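Local coordinates for protein RsfP (Uncultured bacterium, PDB 4GLF) that probably cleaves purine nucleosides by phosphorolysis, as a trimeric member of the nucleoside phosphorylase superfamily, at residues Y25-L30 against G52-V57; I93-A98 against M198-E203. One frame throughout, in Å; residues are numbered along the deposited sequence.

How the interactions relate
The two contacts reach the same mixed sheet, with centres about 22 Å apart, and differ in both depth and chemistry. Interaction 1 lies at the periphery, about 19 Å from the centre of the chain, where a loop closes over the hairpin of strands 49-54 and 57-63; apolar side chains meet there beside exposed turns, though most of the touching residues are buried. Interaction 2 is about 3 Å from that centre and ties the central strand 92-101 to the segment leading into helix 200-209. All its touching residues are buried, yet they are polar: hydroxyls, an amide and a carboxylate. Strand 16-20, paired with both 57-63 and 92-101, connects the two regions.

Interaction 1. Residues Y25-L30 against G52-V57; sequences YQMQAL and GELNGV
L54 fits its isobutyl group among three side chains of the 25-30 loop. L30 CD1 lies 3.8 Å from L54 CG. On another branch, A29 CB is 4.0 Å from L54 CD2. M27 CE reaches L54 CD1 at 4.0 Å, the methionine crossing the leucine at about a right angle. The straight chain of M27 beyond CG spans the distance and sets the unbranched thioether's methyl against L54. L30 has CG anti to its backbone nitrogen (chi1 -166°), which lays CD1 over the backbone of G52, 3.7 Å from G52 C. Any side chain at G52 would run into L30 CG, and glycine leaves that place to the leucine. Cutting L54 back to alanine would probably leave the ends of M27 and L30 without their shared apolar partner and open a gap beside A29 CB.

The backbones meet too: L30 CA directs its hydrogen at E53 O (3.3 Å, 149° at the hydrogen). The 52-57 segment turns one strand into the next, as a two-residue beta hairpin with a type I' turn from L54 to V57. N55 and G56 take the positive phi values of that turn, which asparagine and glycine tolerate well, and L54 and V57 exchange two backbone hydrogen bonds. Facing it, M27 to L30 form a type I turn. A water probably bridges the two turns from A29 O to N55 N, although its bond to N55 N is too short to be trusted in detail.

Farther out, V257 of helix 238-263 packs on L54, while F61 of strand 57-63 touches M27 and L30. E53 points away from the loop, its carboxylate hydrogen-bonded to T58 and salt-bridged to R34.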
loop_
_atom_site.group_PDB
_atom_site.type_symbol
_atom_site.label_atom_id
_atom_site.label_comp_id
_atom_site.label_asym_id
_atom_site.label_seq_id
_atom_site.Cartn_x
_atom_site.Cartn_y
_atom_site.Cartn_z
ATOM N N TYR A 25 -23.213 -17.127 -16.748
ATOM C CA TYR A 25 -24.184 -18.182 -16.544
ATOM C C TYR A 25 -25.367 -18.132 -17.545
ATOM O O TYR A 25 -26.209 -18.985 -17.499
ATOM C CB TYR A 25 -24.757 -18.127 -15.111
ATOM C CG TYR A 25 -25.487 -16.822 -14.822
ATOM C CD1 TYR A 25 -24.815 -15.793 -14.192
ATOM C CD2 TYR A 25 -26.824 -16.613 -15.210
ATOM C CE1 TYR A 25 -25.428 -14.595 -13.921
ATOM C CE2 TYR A 25 -27.456 -15.398 -14.953
ATOM C CZ TYR A 25 -26.732 -14.394 -14.304
ATOM O OH TYR A 25 -27.246 -13.149 -14.005
ATOM N N GLN A 26 -25.441 -17.137 -18.409
ATOM C CA GLN A 26 -26.587 -16.973 -19.267
ATOM C C GLN A 26 -26.360 -17.745 -20.572
ATOM O O GLN A 26 -25.965 -17.190 -21.601
ATOM C CB GLN A 26 -26.870 -15.489 -19.500
ATOM C CG GLN A 26 -27.750 -14.863 -18.418
ATOM C CD GLN A 26 -27.487 -13.384 -18.253
ATOM O OE1 GLN A 26 -27.113 -12.699 -19.202
ATOM N NE2 GLN A 26 -27.636 -12.888 -17.032
ATOM N N MET A 27 -26.584 -19.050 -20.491
ATOM C CA MET A 27 -26.356 -19.971 -21.609
ATOM C C MET A 27 -27.357 -21.084 -21.438
ATOM O O MET A 27 -27.564 -21.571 -20.297
ATOM C CB MET A 27 -24.944 -20.553 -21.556
ATOM C CG MET A 27 -24.463 -20.897 -20.146
ATOM S SD MET A 27 -22.811 -21.615 -20.239
ATOM C CE MET A 27 -22.300 -21.576 -18.530
ATOM N N GLN A 28 -27.975 -21.477 -22.558
ATOM C CA GLN A 28 -29.036 -22.488 -22.540
ATOM C C GLN A 28 -28.546 -23.823 -21.984
ATOM O O GLN A 28 -29.330 -24.545 -21.378
ATOM C CB GLN A 28 -29.663 -22.674 -23.932
ATOM C CG GLN A 28 -30.983 -23.438 -23.938
ATOM C CD GLN A 28 -31.369 -23.918 -25.317
ATOM O OE1 GLN A 28 -30.599 -23.786 -26.265
ATOM N NE2 GLN A 28 -32.569 -24.483 -25.440
ATOM N N ALA A 29 -27.249 -24.121 -22.173
ATOM C CA ALA A 29 -26.606 -25.333 -21.627
ATOM C C ALA A 29 -26.741 -25.455 -20.102
ATOM O O ALA A 29 -26.718 -26.578 -19.581
ATOM C CB ALA A 29 -25.127 -25.415 -22.026
ATOM N N LEU A 30 -26.898 -24.308 -19.418
ATOM C CA LEU A 30 -27.009 -24.237 -17.952
ATOM C C LEU A 30 -28.461 -24.343 -17.519
ATOM O O LEU A 30 -29.244 -23.377 -17.686
ATOM C CB LEU A 30 -26.456 -22.901 -17.418
ATOM C CG LEU A 30 -26.226 -22.874 -15.896
ATOM C CD1 LEU A 30 -25.077 -23.760 -15.432
ATOM C CD2 LEU A 30 -25.935 -21.435 -15.487
ATOM N N GLY A 52 -26.791 -23.772 -11.251
ATOM C CA GLY A 52 -27.485 -24.529 -12.295
ATOM C C GLY A 52 -26.596 -25.704 -12.658
ATOM O O GLY A 52 -25.508 -25.856 -12.074
ATOM N N GLU A 53 -27.039 -26.518 -13.616
ATOM C CA GLU A 53 -26.271 -27.682 -14.003
ATOM C C GLU A 53 -25.749 -27.555 -15.425
ATOM O O GLU A 53 -26.458 -27.093 -16.346
ATOM C CB GLU A 53 -27.107 -28.962 -13.863
ATOM C CG GLU A 53 -27.173 -29.428 -12.407
ATOM C CD GLU A 53 -28.113 -28.583 -11.544
ATOM O OE1 GLU A 53 -29.218 -28.175 -12.030
ATOM O OE2 GLU A 53 -27.707 -28.317 -10.385
ATOM N N LEU A 54 -24.496 -27.971 -15.567
ATOM C CA LEU A 54 -23.837 -28.110 -16.874
ATOM C C LEU A 54 -23.670 -29.622 -17.039
ATOM O O LEU A 54 -22.903 -30.237 -16.311
ATOM C CB LEU A 54 -22.481 -27.372 -16.867
ATOM C CG LEU A 54 -22.524 -25.879 -17.212
ATOM C CD1 LEU A 54 -21.134 -25.191 -17.169
ATOM C CD2 LEU A 54 -23.206 -25.670 -18.567
ATOM N N ASN A 55 -24.500 -30.215 -17.902
ATOM C CA ASN A 55 -24.546 -31.672 -18.080
ATOM C C ASN A 55 -24.603 -32.445 -16.721
ATOM O O ASN A 55 -23.754 -33.285 -16.420
ATOM C CB ASN A 55 -23.357 -32.093 -18.959
ATOM C CG ASN A 55 -23.424 -33.571 -19.382
ATOM O OD1 ASN A 55 -24.484 -34.096 -19.733
ATOM N ND2 ASN A 55 -22.266 -34.248 -19.326
ATOM N N GLY A 56 -25.603 -32.138 -15.902
ATOM C CA GLY A 56 -25.749 -32.750 -14.595
ATOM C C GLY A 56 -24.824 -32.260 -13.481
ATOM O O GLY A 56 -25.015 -32.639 -12.328
ATOM N N VAL A 57 -23.772 -31.484 -13.792
ATOM C CA VAL A 57 -22.834 -31.048 -12.733
ATOM C C VAL A 57 -23.322 -29.683 -12.208
ATOM O O VAL A 57 -23.513 -28.775 -12.999
ATOM C CB VAL A 57 -21.409 -30.834 -13.315
ATOM C CG1 VAL A 57 -20.404 -30.403 -12.223
ATOM C CG2 VAL A 57 -20.942 -32.083 -14.067
HETATM O O HOH W 1 -25.627 -29.033 -19.754
#

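Interaction 2. Residues I93-A98 against M198-E203; sequences IVSVSA and MTNMPE
S95 carries its OG anti to the backbone nitrogen (chi1 171°), turned toward E203, whose chain, extended beyond CG, carries the carboxylate to the strand. S95 OG lies 3.2 Å from E203 OE1, a possible hydrogen bond for which the serine proton may have a rival acceptor. The same hydroxyl sits to one side of the N200 amide plane, S95 OG being about equally far (3.2 Å) from N200 OD1 and ND2. Along the strand, S97 CB rests against T199 OG1 at 3.7 Å. Small serines suit these positions: they leave space for the amide and carboxylate while offering polar atoms to a buried site.

The firmer polar partners lie outside the pair: T216 hydrogen-bonds N200 OD1, Y214 hydrogen-bonds E203 OE1, and R64 forms a salt bridge with E203 OE2. In related phosphorylases the methionine and threonine matching M198 and T199 contact the ribose and phosphate, and a similar role is likely here. M198 also packs on H136 of a second subunit. The contact thus joins strand 92-101, flanked by strands 16-20 and 213-221, to the segment leading into helix 200-209, with Y78 of helix 78-87 against P202 and E203.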
loop_
_atom_site.group_PDB
_atom_site.type_symbol
_atom_site.label_atom_id
_atom_site.label_comp_id
_atom_site.label_asym_id
_atom_site.label_seq_id
_atom_site.Cartn_x
_atom_site.Cartn_y
_atom_site.Cartn_z
ATOM N N ILE A 93 -12.449 -23.080 -7.594
ATOM C CA ILE A 93 -12.969 -21.781 -8.167
ATOM C C ILE A 93 -12.208 -21.408 -9.433
ATOM O O ILE A 93 -10.979 -21.475 -9.421
ATOM C CB ILE A 93 -12.815 -20.633 -7.160
ATOM C CG1 ILE A 93 -13.806 -20.844 -5.988
ATOM C CG2 ILE A 93 -13.149 -19.263 -7.811
ATOM C CD1 ILE A 93 -13.632 -19.776 -4.887
ATOM N N VAL A 94 -12.927 -21.060 -10.490
ATOM C CA VAL A 94 -12.351 -20.419 -11.632
ATOM C C VAL A 94 -12.799 -18.993 -11.616
ATOM O O VAL A 94 -13.982 -18.620 -11.787
ATOM C CB VAL A 94 -12.710 -21.079 -12.997
ATOM C CG1 VAL A 94 -11.980 -20.348 -14.143
ATOM C CG2 VAL A 94 -12.269 -22.539 -13.020
ATOM N N SER A 95 -11.808 -18.150 -11.496
ATOM C CA SER A 95 -12.054 -16.715 -11.513
ATOM C C SER A 95 -11.822 -16.135 -12.930
ATOM O O SER A 95 -10.759 -16.319 -13.529
ATOM C CB SER A 95 -11.063 -16.056 -10.563
ATOM O OG SER A 95 -11.189 -14.628 -10.760
ATOM N N VAL A 96 -12.766 -15.415 -13.464
ATOM C CA VAL A 96 -12.633 -14.962 -14.822
ATOM C C VAL A 96 -12.513 -13.468 -14.758
ATOM O O VAL A 96 -13.344 -12.808 -14.123
ATOM C CB VAL A 96 -13.861 -15.386 -15.669
ATOM C CG1 VAL A 96 -13.776 -14.815 -17.079
ATOM C CG2 VAL A 96 -13.963 -16.919 -15.728
ATOM N N SER A 97 -11.464 -12.889 -15.350
ATOM C CA SER A 97 -11.348 -11.433 -15.235
ATOM C C SER A 97 -10.710 -10.709 -16.430
ATOM O O SER A 97 -9.883 -11.298 -17.165
ATOM C CB SER A 97 -10.688 -11.064 -13.912
ATOM O OG SER A 97 -9.327 -11.364 -13.936
ATOM N N ALA A 98 -11.105 -9.453 -16.643
ATOM C CA ALA A 98 -10.560 -8.656 -17.786
ATOM C C ALA A 98 -9.203 -8.114 -17.358
ATOM O O ALA A 98 -9.041 -7.722 -16.175
ATOM C CB ALA A 98 -11.543 -7.521 -18.177
ATOM N N MET A 198 -7.433 -5.748 -11.403
ATOM C CA MET A 198 -7.781 -5.084 -10.188
ATOM C C MET A 198 -8.511 -5.971 -9.177
ATOM O O MET A 198 -8.883 -5.443 -8.119
ATOM C CB MET A 198 -8.683 -3.871 -10.546
ATOM C CG MET A 198 -7.936 -2.875 -11.401
ATOM S SD MET A 198 -8.968 -1.444 -11.686
ATOM C CE MET A 198 -7.902 -0.585 -12.843
ATOM N N THR A 199 -8.815 -7.233 -9.526
ATOM C CA THR A 199 -9.789 -8.030 -8.733
ATOM C C THR A 199 -9.315 -9.361 -8.125
ATOM O O THR A 199 -9.992 -9.852 -7.224
ATOM C CB THR A 199 -11.087 -8.358 -9.562
ATOM O OG1 THR A 199 -10.693 -9.055 -10.751
ATOM C CG2 THR A 199 -11.826 -7.088 -9.930
ATOM N N ASN A 200 -8.208 -9.956 -8.577
ATOM C CA ASN A 200 -7.939 -11.306 -8.149
ATOM C C ASN A 200 -7.165 -11.319 -6.839
ATOM O O ASN A 200 -6.964 -12.380 -6.262
ATOM C CB ASN A 200 -7.326 -12.126 -9.287
ATOM C CG ASN A 200 -8.398 -12.525 -10.349
ATOM O OD1 ASN A 200 -8.183 -13.442 -11.096
ATOM N ND2 ASN A 200 -9.575 -11.840 -10.370
ATOM N N MET A 201 -6.779 -10.126 -6.361
ATOM C CA MET A 201 -6.381 -9.968 -4.970
ATOM C C MET A 201 -7.340 -9.059 -4.284
ATOM O O MET A 201 -7.638 -7.971 -4.830
ATOM C CB MET A 201 -4.914 -9.418 -4.819
ATOM C CG MET A 201 -3.871 -10.503 -5.220
ATOM S SD MET A 201 -3.717 -11.781 -3.895
ATOM C CE MET A 201 -2.289 -12.677 -4.481
ATOM N N PRO A 202 -7.796 -9.422 -3.056
ATOM C CA PRO A 202 -7.387 -10.565 -2.160
ATOM C C PRO A 202 -8.143 -11.892 -2.411
ATOM O O PRO A 202 -7.959 -12.815 -1.644
ATOM C CB PRO A 202 -7.762 -10.049 -0.757
ATOM C CG PRO A 202 -9.025 -9.220 -1.045
ATOM C CD PRO A 202 -8.758 -8.513 -2.384
ATOM N N GLU A 203 -8.909 -11.973 -3.494
ATOM C CA GLU A 203 -9.688 -13.182 -3.819
ATOM C C GLU A 203 -8.820 -14.449 -3.686
ATOM O O GLU A 203 -9.207 -15.411 -3.016
ATOM C CB GLU A 203 -10.196 -13.062 -5.278
ATOM C CG GLU A 203 -11.664 -13.171 -5.394
ATOM C CD GLU A 203 -12.211 -12.935 -6.808
ATOM O OE1 GLU A 203 -11.629 -13.482 -7.780
ATOM O OE2 GLU A 203 -13.230 -12.214 -6.940
HETATM O O HOH W 2 -9.584 -6.593 -13.223
#